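Local coordinates for superoxide dismutase [Mn/Fe] (Porphyromonas gingivalis, PDB 1UES), which dismutates superoxide radicals to oxygen and hydrogen peroxide by cycling the redox state of a manganese or iron ion, one in each subunit of a homodimer, at residues A[31-34]-A[35-39]; A[102-105]-A[106-109]; A[165-168]-A[169-172]. The protein carries 1 engineered substitution. One frame throughout, in Å; residues are numbered along the deposited sequence.

In the fold
All three contacts are local, between residues a few positions apart in sequence. Contact 1 lies within helix 21-42 of the alpha-hairpin domain and is partly buried, with one side turned to the metal site. Contacts 2 and 3 belong to the C-terminal domain and are surface contacts. Contact 2 starts helix 104-116 far from the metal, and its centre is about 34 Å from that of contact 1. Contact 3 is the turn between helices 164-167 and 171-178. Contact 1 combines backbone bonds with apolar packing, contact 2 adds salt bridges and a lysine on an aromatic ring, and contact 3 joins a backbone turn with two bridging waters. Contacts 1 and 3 both touch the second subunit.

Contact 1 of 3, residues A[31-34]-A[35-39]; sequences HLKT and YVDNL
D37 N donates to K33 O at 2.9 Å, and N38 N donates to T34 O in the same way. Y35 N to H31 O and V36 N to L32 O complete a run of four alpha-helical bonds. This spacing brings the side chains of L32 and V36, K33 and D37, and T34 and N38 together.

The Y35 ring lies obliquely beside the preceding turn. Its CG is turned back beside its own backbone N (chi1 -74°), which sets Y35 CD2 3.1 Å from H31 O. The ring therefore lies close to a carbonyl oxygen that Y35 N already uses.

L32 swings its CG anti to the backbone N (chi1 -177°). This sends CD1 along the helix to V36 CG2, at 4.1 Å. The same methyl is 4.4 Å from Y35 CB, so it bridges two residues of the next turn.

Further round the helix, K33 bends its chain past D37. K33 CG comes within 3.7 Å of D37 OD2, but the charged ends stay apart, with K33 NZ 5.2 Å from D37 OD2. That ammonium group instead donates to K30 O, as does T34 OG1. T34 and N38 lie side by side and point the same way, T34 CG2 being 3.6 Å from N38 ND2.

H31 and Y35 face the metal site. Y35 OH is hydrogen-bonded to Q70 NE2, and its ring meets that of the metal ligand H74. H31 stacks on another ligand, H161, and its NE2 bonds to Y164 OH of the second subunit. A tyrosine joined to a glutamine beside the metal, and a histidine-tyrosine bond across the dimer, are second-shell features of the active site of iron/manganese superoxide dismutases.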
loop_
_atom_site.group_PDB
_atom_site.type_symbol
_atom_site.label_atom_id
_atom_site.label_comp_id
_atom_site.label_asym_id
_atom_site.label_seq_id
_atom_site.Cartn_x
_atom_site.Cartn_y
_atom_site.Cartn_z
ATOM N N HIS A 31 -12.266 -6.422 0.682
ATOM C CA HIS A 31 -10.914 -6.765 0.226
ATOM C C HIS A 31 -10.673 -8.250 0.118
ATOM O O HIS A 31 -10.192 -8.737 -0.924
ATOM C CB HIS A 31 -9.862 -6.195 1.166
ATOM C CG HIS A 31 -9.724 -4.715 1.075
ATOM N ND1 HIS A 31 -8.833 -4.096 0.233
ATOM C CD2 HIS A 31 -10.359 -3.726 1.749
ATOM C CE1 HIS A 31 -8.918 -2.789 0.394
ATOM N NE2 HIS A 31 -9.838 -2.536 1.302
ATOM N N LEU A 32 -10.941 -8.983 1.197
ATOM C CA LEU A 32 -10.712 -10.418 1.139
ATOM C C LEU A 32 -11.617 -11.096 0.113
ATOM O O LEU A 32 -11.185 -11.980 -0.615
ATOM C CB LEU A 32 -10.853 -11.050 2.518
ATOM C CG LEU A 32 -10.564 -12.554 2.647
ATOM C CD1 LEU A 32 -9.192 -12.914 2.019
ATOM C CD2 LEU A 32 -10.550 -12.917 4.125
ATOM N N LYS A 33 -12.875 -10.689 0.036
ATOM C CA LYS A 33 -13.752 -11.248 -0.973
ATOM C C LYS A 33 -13.141 -11.036 -2.378
ATOM O O LYS A 33 -13.160 -11.934 -3.231
ATOM C CB LYS A 33 -15.125 -10.573 -0.866
ATOM C CG LYS A 33 -16.119 -11.003 -1.940
ATOM C CD LYS A 33 -16.821 -9.787 -2.573
ATOM C CE LYS A 33 -15.879 -8.891 -3.399
ATOM N NZ LYS A 33 -15.629 -7.516 -2.864
ATOM N N THR A 34 -12.591 -9.851 -2.640
ATOM C CA THR A 34 -11.995 -9.583 -3.939
ATOM C C THR A 34 -10.785 -10.487 -4.213
ATOM O O THR A 34 -10.609 -10.990 -5.342
ATOM C CB THR A 34 -11.572 -8.095 -4.044
ATOM O OG1 THR A 34 -12.747 -7.275 -4.012
ATOM C CG2 THR A 34 -10.834 -7.825 -5.312
ATOM N N TYR A 35 -9.963 -10.710 -3.185
ATOM C CA TYR A 35 -8.791 -11.573 -3.337
ATOM C C TYR A 35 -9.218 -12.994 -3.686
ATOM O O TYR A 35 -8.602 -13.638 -4.550
ATOM C CB TYR A 35 -7.970 -11.626 -2.040
ATOM C CG TYR A 35 -7.190 -10.367 -1.796
ATOM C CD1 TYR A 35 -6.405 -9.811 -2.814
ATOM C CD2 TYR A 35 -7.246 -9.709 -0.568
ATOM C CE1 TYR A 35 -5.683 -8.633 -2.613
ATOM C CE2 TYR A 35 -6.520 -8.521 -0.367
ATOM C CZ TYR A 35 -5.753 -8.003 -1.383
ATOM O OH TYR A 35 -5.000 -6.868 -1.210
ATOM N N VAL A 36 -10.234 -13.482 -2.976
ATOM C CA VAL A 36 -10.760 -14.826 -3.178
ATOM C C VAL A 36 -11.366 -14.960 -4.583
ATOM O O VAL A 36 -11.081 -15.938 -5.308
ATOM C CB VAL A 36 -11.829 -15.174 -2.102
ATOM C CG1 VAL A 36 -12.471 -16.532 -2.403
ATOM C CG2 VAL A 36 -11.161 -15.184 -0.697
ATOM N N ASP A 37 -12.167 -13.966 -4.979
ATOM C CA ASP A 37 -12.789 -13.994 -6.311
ATOM C C ASP A 37 -11.741 -13.958 -7.432
ATOM O O ASP A 37 -11.811 -14.733 -8.413
ATOM C CB ASP A 37 -13.757 -12.823 -6.462
ATOM C CG ASP A 37 -15.012 -12.972 -5.615
ATOM O OD1 ASP A 37 -15.264 -14.077 -5.050
ATOM O OD2 ASP A 37 -15.748 -11.958 -5.494
ATOM N N ASN A 38 -10.745 -13.084 -7.294
ATOM C CA ASN A 38 -9.709 -12.989 -8.311
ATOM C C ASN A 38 -8.899 -14.270 -8.339
ATOM O O ASN A 38 -8.528 -14.750 -9.401
ATOM C CB ASN A 38 -8.766 -11.816 -8.013
ATOM C CG ASN A 38 -9.416 -10.458 -8.256
ATOM O OD1 ASN A 38 -10.512 -10.357 -8.847
ATOM N ND2 ASN A 38 -8.734 -9.394 -7.801
ATOM N N LEU A 39 -8.623 -14.839 -7.166
ATOM C CA LEU A 39 -7.836 -16.055 -7.144
ATOM C C LEU A 39 -8.622 -17.150 -7.868
ATOM O O LEU A 39 -8.064 -17.861 -8.682
ATOM C CB LEU A 39 -7.560 -16.484 -5.700
ATOM C CG LEU A 39 -6.927 -17.866 -5.567
ATOM C CD1 LEU A 39 -5.590 -17.865 -6.278
ATOM C CD2 LEU A 39 -6.775 -18.206 -4.080
#

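Contact 2 of 3, residues A[102-105]-A[106-109]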
loop_
_atom_site.group_PDB
_atom_site.type_symbol
_atom_site.label_atom_id
_atom_site.label_comp_id
_atom_site.label_asym_id
_atom_site.label_seq_id
_atom_site.Cartn_x
_atom_site.Cartn_y
_atom_site.Cartn_z
ATOM N N GLY A 102 14.476 -12.466 24.521
ATOM C CA GLY A 102 14.748 -11.944 25.843
ATOM C C GLY A 102 13.507 -11.901 26.706
ATOM O O GLY A 102 13.473 -12.490 27.792
ATOM N N SER A 103 12.476 -11.231 26.203
ATOM C CA SER A 103 11.223 -11.079 26.917
ATOM C C SER A 103 10.121 -10.807 25.920
ATOM O O SER A 103 10.388 -10.491 24.764
ATOM C CB SER A 103 11.292 -9.890 27.876
ATOM O OG SER A 103 11.473 -8.657 27.183
ATOM N N PHE A 104 8.883 -10.921 26.372
ATOM C CA PHE A 104 7.767 -10.635 25.499
ATOM C C PHE A 104 7.788 -9.145 25.124
ATOM O O PHE A 104 7.544 -8.779 23.969
ATOM C CB PHE A 104 6.458 -10.980 26.202
ATOM C CG PHE A 104 5.235 -10.714 25.373
ATOM C CD1 PHE A 104 5.188 -11.087 24.030
ATOM C CD2 PHE A 104 4.129 -10.106 25.937
ATOM C CE1 PHE A 104 4.043 -10.850 23.267
ATOM C CE2 PHE A 104 2.978 -9.865 25.186
ATOM C CZ PHE A 104 2.938 -10.238 23.852
ATOM N N GLU A 105 8.082 -8.279 26.096
ATOM C CA GLU A 105 8.112 -6.835 25.841
ATOM C C GLU A 105 9.106 -6.447 24.774
ATOM O O GLU A 105 8.802 -5.634 23.896
ATOM C CB GLU A 105 8.430 -6.069 27.123
ATOM C CG GLU A 105 7.267 -5.996 28.075
ATOM C CD GLU A 105 6.031 -5.364 27.455
ATOM O OE1 GLU A 105 6.133 -4.234 26.929
ATOM O OE2 GLU A 105 4.951 -5.996 27.493
ATOM N N LYS A 106 10.302 -7.018 24.855
ATOM C CA LYS A 106 11.336 -6.746 23.875
ATOM C C LYS A 106 10.886 -7.263 22.505
ATOM O O LYS A 106 11.140 -6.635 21.485
ATOM C CB LYS A 106 12.642 -7.432 24.269
ATOM C CG LYS A 106 13.854 -6.935 23.508
ATOM C CD LYS A 106 14.067 -5.440 23.740
ATOM C CE LYS A 106 15.279 -4.907 22.983
ATOM N NZ LYS A 106 15.576 -5.682 21.740
ATOM N N PHE A 107 10.216 -8.411 22.488
ATOM C CA PHE A 107 9.743 -8.966 21.235
ATOM C C PHE A 107 8.747 -8.006 20.589
ATOM O O PHE A 107 8.833 -7.720 19.390
ATOM C CB PHE A 107 9.050 -10.309 21.451
ATOM C CG PHE A 107 8.203 -10.734 20.278
ATOM C CD1 PHE A 107 8.794 -11.032 19.056
ATOM C CD2 PHE A 107 6.816 -10.792 20.382
ATOM C CE1 PHE A 107 8.019 -11.378 17.948
ATOM C CE2 PHE A 107 6.042 -11.135 19.276
ATOM C CZ PHE A 107 6.654 -11.429 18.061
ATOM N N LYS A 108 7.809 -7.501 21.384
ATOM C CA LYS A 108 6.803 -6.597 20.836
ATOM C C LYS A 108 7.486 -5.377 20.248
ATOM O O LYS A 108 7.113 -4.899 19.173
ATOM C CB LYS A 108 5.815 -6.166 21.910
ATOM C CG LYS A 108 4.966 -7.303 22.444
ATOM C CD LYS A 108 4.528 -6.978 23.854
ATOM C CE LYS A 108 3.285 -6.146 23.849
ATOM N NZ LYS A 108 2.944 -5.733 25.239
ATOM N N GLU A 109 8.494 -4.877 20.950
ATOM C CA GLU A 109 9.216 -3.714 20.459
ATOM C C GLU A 109 9.816 -3.989 19.074
ATOM O O GLU A 109 9.664 -3.183 18.164
ATOM C CB GLU A 109 10.303 -3.304 21.473
ATOM C CG GLU A 109 11.737 -3.421 20.953
ATOM C CD GLU A 109 12.730 -2.468 21.642
ATOM O OE1 GLU A 109 13.945 -2.616 21.385
ATOM O OE2 GLU A 109 12.308 -1.584 22.432
#
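K108 reaches back along its helix to F104 and E105, in the N-capped first turns of helix 104-116. Its CB sits 3.6 Å from E105 O. CG comes next, 3.3 Å from F104 O and close to the rim of the F104 ring. CD then lies over one face of that ring, 3.6 Å from its centroid and 15° off the normal. This is a CH-pi contact. CE passes the F104 ring near CE2, at 4.0 Å. A bend at chi3 (85°) carries the tip across to E105.

The salt bridge between K108 NZ and E105 OE2 is 3.0 Å long. The nitrogen arrives on the syn side of the carboxylate, 28° out of its plane. The two side chains run side by side and point the same way. K108 also forms a cation-pi contact with W179, and the F104 ring meets W184 at about a right angle.

F104 has a second aromatic neighbour. F104 CE1 lies at the edge of the F107 ring, 4.0 Å from F107 CD2. F107 is the buried residue here and also meets the rings of F101 and F111.

Further round the helix, K106 NZ forms a salt bridge with E109 OE1 at 3.5 Å and another with E110.

G102, with positive phi, follows helix 91-101. S103 then caps the new one. Its O accepts from F107 N, and S103 OG accepts from K106 N at 3.1 Å.

Contact 3 of 3, residues A[165-168]-A[169-172]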
loop_
_atom_site.group_PDB
_atom_site.type_symbol
_atom_site.label_atom_id
_atom_site.label_comp_id
_atom_site.label_asym_id
_atom_site.label_seq_id
_atom_site.Cartn_x
_atom_site.Cartn_y
_atom_site.Cartn_z
ATOM N N LEU A 165 -8.973 3.644 8.428
ATOM C CA LEU A 165 -10.251 4.242 8.837
ATOM C C LEU A 165 -10.226 4.713 10.268
ATOM O O LEU A 165 -10.872 5.717 10.595
ATOM C CB LEU A 165 -11.406 3.264 8.667
ATOM C CG LEU A 165 -11.797 2.858 7.241
ATOM C CD1 LEU A 165 -13.033 1.943 7.294
ATOM C CD2 LEU A 165 -12.081 4.077 6.394
ATOM N N THR A 166 -9.475 4.014 11.111
ATOM C CA THR A 166 -9.412 4.361 12.537
ATOM C C THR A 166 -8.150 5.130 12.946
ATOM O O THR A 166 -8.214 6.016 13.807
ATOM C CB THR A 166 -9.502 3.067 13.417
ATOM O OG1 THR A 166 -10.777 2.432 13.231
ATOM C CG2 THR A 166 -9.333 3.394 14.888
ATOM N N TYR A 167 -7.010 4.766 12.360
ATOM C CA TYR A 167 -5.711 5.345 12.715
ATOM C C TYR A 167 -5.070 6.271 11.709
ATOM O O TYR A 167 -4.046 6.900 12.022
ATOM C CB TYR A 167 -4.709 4.234 12.967
ATOM C CG TYR A 167 -5.078 3.321 14.097
ATOM C CD1 TYR A 167 -4.559 3.537 15.374
ATOM C CD2 TYR A 167 -5.983 2.261 13.914
ATOM C CE1 TYR A 167 -4.923 2.737 16.445
ATOM C CE2 TYR A 167 -6.351 1.449 14.998
ATOM C CZ TYR A 167 -5.824 1.698 16.256
ATOM O OH TYR A 167 -6.193 0.929 17.360
ATOM N N GLN A 168 -5.636 6.307 10.504
ATOM C CA GLN A 168 -5.059 7.085 9.420
ATOM C C GLN A 168 -3.553 6.800 9.308
ATOM O O GLN A 168 -3.161 5.653 9.223
ATOM C CB GLN A 168 -5.338 8.584 9.597
ATOM C CG GLN A 168 -6.834 8.913 9.486
ATOM C CD GLN A 168 -7.555 8.722 10.801
ATOM O OE1 GLN A 168 -7.108 9.224 11.826
ATOM N NE2 GLN A 168 -8.660 7.972 10.789
ATOM N N ASN A 169 -2.699 7.815 9.343
ATOM C CA ASN A 169 -1.270 7.558 9.171
ATOM C C ASN A 169 -0.542 6.969 10.370
ATOM O O ASN A 169 0.646 6.634 10.282
ATOM C CB ASN A 169 -0.562 8.847 8.766
ATOM C CG ASN A 169 -0.634 9.907 9.843
ATOM O OD1 ASN A 169 0.402 10.398 10.305
ATOM N ND2 ASN A 169 -1.856 10.282 10.238
ATOM N N ARG A 170 -1.256 6.852 11.479
ATOM C CA ARG A 170 -0.671 6.333 12.720
ATOM C C ARG A 170 -0.492 4.804 12.747
ATOM O O ARG A 170 -1.069 4.106 13.588
ATOM C CB ARG A 170 -1.502 6.839 13.921
ATOM C CG ARG A 170 -1.659 8.380 13.930
ATOM C CD ARG A 170 -2.442 8.900 15.161
ATOM N NE ARG A 170 -3.836 8.489 15.166
ATOM C CZ ARG A 170 -4.325 7.496 15.909
ATOM N NH1 ARG A 170 -3.535 6.802 16.726
ATOM N NH2 ARG A 170 -5.597 7.182 15.820
ATOM N N ARG A 171 0.346 4.286 11.834
ATOM C CA ARG A 171 0.580 2.849 11.768
ATOM C C ARG A 171 1.133 2.286 13.076
ATOM O O ARG A 171 0.684 1.236 13.532
ATOM C CB ARG A 171 1.544 2.508 10.632
ATOM C CG ARG A 171 1.703 1.010 10.441
ATOM C CD ARG A 171 2.828 0.659 9.523
ATOM N NE ARG A 171 2.480 0.899 8.116
ATOM C CZ ARG A 171 3.272 0.561 7.115
ATOM N NH1 ARG A 171 4.435 -0.020 7.383
ATOM N NH2 ARG A 171 2.923 0.821 5.857
ATOM N N ALA A 172 2.117 2.966 13.667
ATOM C CA ALA A 172 2.696 2.496 14.927
ATOM C C ALA A 172 1.675 2.347 16.039
ATOM O O ALA A 172 1.714 1.363 16.790
ATOM C CB ALA A 172 3.821 3.459 15.376
HETATM O O HOH W 1 -7.240 8.711 14.474
HETATM O O HOH W 2 -5.040 10.185 13.103
#
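Y167 and R170 close a type II' beta turn, with R170 N donating to Y167 O at 2.8 Å from above the carbonyl plane. Q168 has the positive phi of the turn, and R170 centres an inverse gamma turn with a weak bond from R171 N to N169 O. This turn joins helices 164-167 and 171-178, and R170 is the N-cap residue of the second.

The R170 side chain folds back over the turn. A bend at chi3 (-67°) brings one face of its guanidinium over Y167 O, with Y167 CB above one face, offset toward the rim. NH1 approaches the Y167 ring obliquely, 3.7 Å from Y167 CD1, and the two planes are 45° apart. NH1 also forms a salt bridge with D173, while Y167 OH bonds to D177. Towards the dimer interface, Q168 packs on F26 and N169 on H31 of the second subunit.

Two waters sit in the guanidinium plane, at its edge. One accepts from R170 NH2 at 2.6 Å and donates to T166 O and Q168 OE1. The other accepts from R170 NE at 2.9 Å and donates to Q168 OE1 at 2.6 Å.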